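Local atomic coordinates of response regulator (Vibrio cholerae O1 biovar El Tor, PDB entry 7KPO), a protein that probably binds DNA as the DNA-binding domain of the sensor histidine kinase ChiS, which is thought to regulate chitin utilisation. Residues L20-R25 with Y79-C84. Numbering follows the deposited sequence.
Sequences LNYWER and YILEHC
Trp23 and Ile80 bring the two backbones closest, CA to CA 5.9 Å, where segments 20-25 and 79-83, on helices 2-27 and 70-83, run in roughly the same direction, with their axes 9.9 Å apart at closest approach and crossing at 30°. Tyr22 and Trp23 reach across with Ile80 and Cys84 between them. Ile80 CG2 lies 3.9 Å from Trp23 CB and also meets the Tyr22 ring in plane at its CD2 edge. The Trp23 side chain stands about perpendicular to that of Ile80. Trp23 CG is anti to the backbone N (chi1 164°), which places the six-membered ring beside Tyr79, and CZ3 comes 3.8 Å from Tyr79 CE1. These two rings meet obliquely, planes at 45°. His83 CB touches the same indole at its edge. Cys84, just past the helix end, puts SG 3.7 Å from Trp23 CE3, an oblique sulfur-aromatic contact. Cys84 CB packs tightly on Tyr22 CE2, at 3.4 Å. No hydrogen bond crosses between the segments. The polar ends are satisfied nearby: Tyr22 OH bonds to Glu86 O and Trp23 NE1 to Ser30 O. Helix 89-106 also packs on Tyr22. The arrangement is a buried, aromatic-rich packing of helix 2-27 against the C-terminal end of helix 70-83, in a mainly helical domain named as DNA-binding.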
loop_
_atom_site.group_PDB
_atom_site.type_symbol
_atom_site.label_atom_id
_atom_site.label_comp_id
_atom_site.label_asym_id
_atom_site.label_seq_id
_atom_site.Cartn_x
_atom_site.Cartn_y
_atom_site.Cartn_z
ATOM N N LEU A 20 -5.462 -8.254 10.879
ATOM C CA LEU A 20 -4.712 -9.303 11.622
ATOM C C LEU A 20 -4.710 -10.618 10.847
ATOM O O LEU A 20 -3.681 -11.294 10.850
ATOM C CB LEU A 20 -5.305 -9.487 13.017
ATOM C CG LEU A 20 -4.847 -8.455 14.038
ATOM C CD1 LEU A 20 -5.643 -8.581 15.319
ATOM C CD2 LEU A 20 -3.356 -8.592 14.320
ATOM N N ASN A 21 -5.824 -10.973 10.220
ATOM C CA ASN A 21 -5.857 -12.238 9.442
ATOM C C ASN A 21 -4.836 -12.152 8.302
ATOM O O ASN A 21 -4.147 -13.155 8.030
ATOM C CB ASN A 21 -7.269 -12.527 8.939
ATOM C CG ASN A 21 -8.254 -12.764 10.064
ATOM O OD1 ASN A 21 -7.862 -13.040 11.199
ATOM N ND2 ASN A 21 -9.534 -12.665 9.754
ATOM N N TYR A 22 -4.743 -10.987 7.663
ATOM C CA TYR A 22 -3.786 -10.768 6.551
ATOM C C TYR A 22 -2.347 -10.834 7.085
ATOM O O TYR A 22 -1.502 -11.509 6.486
ATOM C CB TYR A 22 -4.148 -9.442 5.889
ATOM C CG TYR A 22 -3.282 -9.029 4.732
ATOM C CD1 TYR A 22 -3.388 -9.644 3.497
ATOM C CD2 TYR A 22 -2.404 -7.968 4.855
ATOM C CE1 TYR A 22 -2.614 -9.236 2.423
ATOM C CE2 TYR A 22 -1.624 -7.547 3.793
ATOM C CZ TYR A 22 -1.728 -8.185 2.573
ATOM O OH TYR A 22 -0.949 -7.765 1.536
ATOM N N TRP A 23 -2.081 -10.134 8.186
ATOM C CA TRP A 23 -0.747 -10.175 8.836
ATOM C C TRP A 23 -0.336 -11.627 9.088
ATOM O O TRP A 23 0.779 -12.016 8.709
ATOM C CB TRP A 23 -0.784 -9.410 10.161
ATOM C CG TRP A 23 0.384 -9.714 11.046
ATOM C CD1 TRP A 23 0.439 -10.659 12.031
ATOM C CD2 TRP A 23 1.687 -9.108 11.000
ATOM N NE1 TRP A 23 1.680 -10.671 12.606
ATOM C CE2 TRP A 23 2.463 -9.727 12.002
ATOM C CE3 TRP A 23 2.262 -8.091 10.232
ATOM C CZ2 TRP A 23 3.785 -9.363 12.246
ATOM C CZ3 TRP A 23 3.570 -7.735 10.471
ATOM C CH2 TRP A 23 4.318 -8.363 11.468
ATOM N N GLU A 24 -1.217 -12.394 9.721
ATOM C CA GLU A 24 -0.891 -13.794 10.097
ATOM C C GLU A 24 -0.556 -14.612 8.847
ATOM O O GLU A 24 0.482 -15.302 8.848
ATOM C CB GLU A 24 -2.053 -14.385 10.898
ATOM C CG GLU A 24 -2.241 -13.717 12.250
ATOM C CD GLU A 24 -3.571 -13.969 12.938
ATOM O OE1 GLU A 24 -4.403 -14.705 12.376
ATOM O OE2 GLU A 24 -3.777 -13.404 14.030
ATOM N N ARG A 25 -1.373 -14.504 7.804
ATOM C CA ARG A 25 -1.147 -15.324 6.589
ATOM C C ARG A 25 0.103 -14.877 5.820
ATOM O O ARG A 25 0.913 -15.749 5.461
ATOM C CB ARG A 25 -2.368 -15.257 5.672
ATOM C CG ARG A 25 -2.242 -16.151 4.449
ATOM C CD ARG A 25 -3.450 -16.090 3.540
ATOM N NE ARG A 25 -3.651 -14.772 2.956
ATOM C CZ ARG A 25 -2.963 -14.284 1.927
ATOM N NH1 ARG A 25 -1.992 -14.991 1.373
ATOM N NH2 ARG A 25 -3.236 -13.075 1.468
ATOM N N TYR A 79 0.874 -0.280 9.803
ATOM C CA TYR A 79 2.036 -1.157 10.094
ATOM C C TYR A 79 1.910 -2.466 9.311
ATOM O O TYR A 79 2.879 -2.928 8.675
ATOM C CB TYR A 79 2.131 -1.443 11.592
ATOM C CG TYR A 79 3.324 -2.278 11.969
ATOM C CD1 TYR A 79 3.278 -3.660 11.905
ATOM C CD2 TYR A 79 4.508 -1.683 12.372
ATOM C CE1 TYR A 79 4.376 -4.433 12.242
ATOM C CE2 TYR A 79 5.615 -2.441 12.711
ATOM C CZ TYR A 79 5.547 -3.822 12.649
ATOM O OH TYR A 79 6.628 -4.583 12.984
ATOM N N ILE A 80 0.726 -3.067 9.369
ATOM C CA ILE A 80 0.487 -4.358 8.665
ATOM C C ILE A 80 0.652 -4.155 7.152
ATOM O O ILE A 80 1.322 -4.989 6.516
ATOM C CB ILE A 80 -0.875 -4.931 9.093
ATOM C CG1 ILE A 80 -0.779 -5.374 10.558
ATOM C CG2 ILE A 80 -1.308 -6.059 8.169
ATOM C CD1 ILE A 80 -2.096 -5.703 11.215
ATOM N N LEU A 81 0.115 -3.067 6.598
ATOM C CA LEU A 81 0.245 -2.825 5.132
ATOM C C LEU A 81 1.707 -2.491 4.775
ATOM O O LEU A 81 2.145 -2.838 3.658
ATOM C CB LEU A 81 -0.730 -1.716 4.720
ATOM C CG LEU A 81 -2.213 -2.094 4.767
ATOM C CD1 LEU A 81 -3.094 -0.869 4.567
ATOM C CD2 LEU A 81 -2.539 -3.168 3.735
ATOM N N GLU A 82 2.455 -1.886 5.698
ATOM C CA GLU A 82 3.885 -1.543 5.465
ATOM C C GLU A 82 4.717 -2.827 5.353
ATOM O O GLU A 82 5.629 -2.869 4.508
ATOM C CB GLU A 82 4.413 -0.689 6.623
ATOM C CG GLU A 82 5.884 -0.322 6.510
ATOM C CD GLU A 82 6.233 0.607 5.362
ATOM O OE1 GLU A 82 5.334 1.335 4.893
ATOM O OE2 GLU A 82 7.400 0.591 4.929
ATOM N N HIS A 83 4.390 -3.828 6.175
ATOM C CA HIS A 83 5.188 -5.082 6.241
ATOM C C HIS A 83 4.622 -6.224 5.394
ATOM O O HIS A 83 5.373 -7.180 5.150
ATOM C CB HIS A 83 5.342 -5.483 7.713
ATOM C CG HIS A 83 6.189 -4.519 8.473
ATOM N ND1 HIS A 83 7.566 -4.616 8.494
ATOM C CD2 HIS A 83 5.877 -3.420 9.195
ATOM C CE1 HIS A 83 8.063 -3.632 9.215
ATOM N NE2 HIS A 83 7.052 -2.886 9.657
ATOM N N CYS A 84 3.369 -6.123 4.962
ATOM C CA CYS A 84 2.707 -7.193 4.166
ATOM C C CYS A 84 2.239 -6.567 2.851
ATOM O O CYS A 84 1.290 -5.765 2.876
ATOM C CB CYS A 84 1.565 -7.806 4.968
ATOM S SG CYS A 84 2.095 -8.470 6.569
#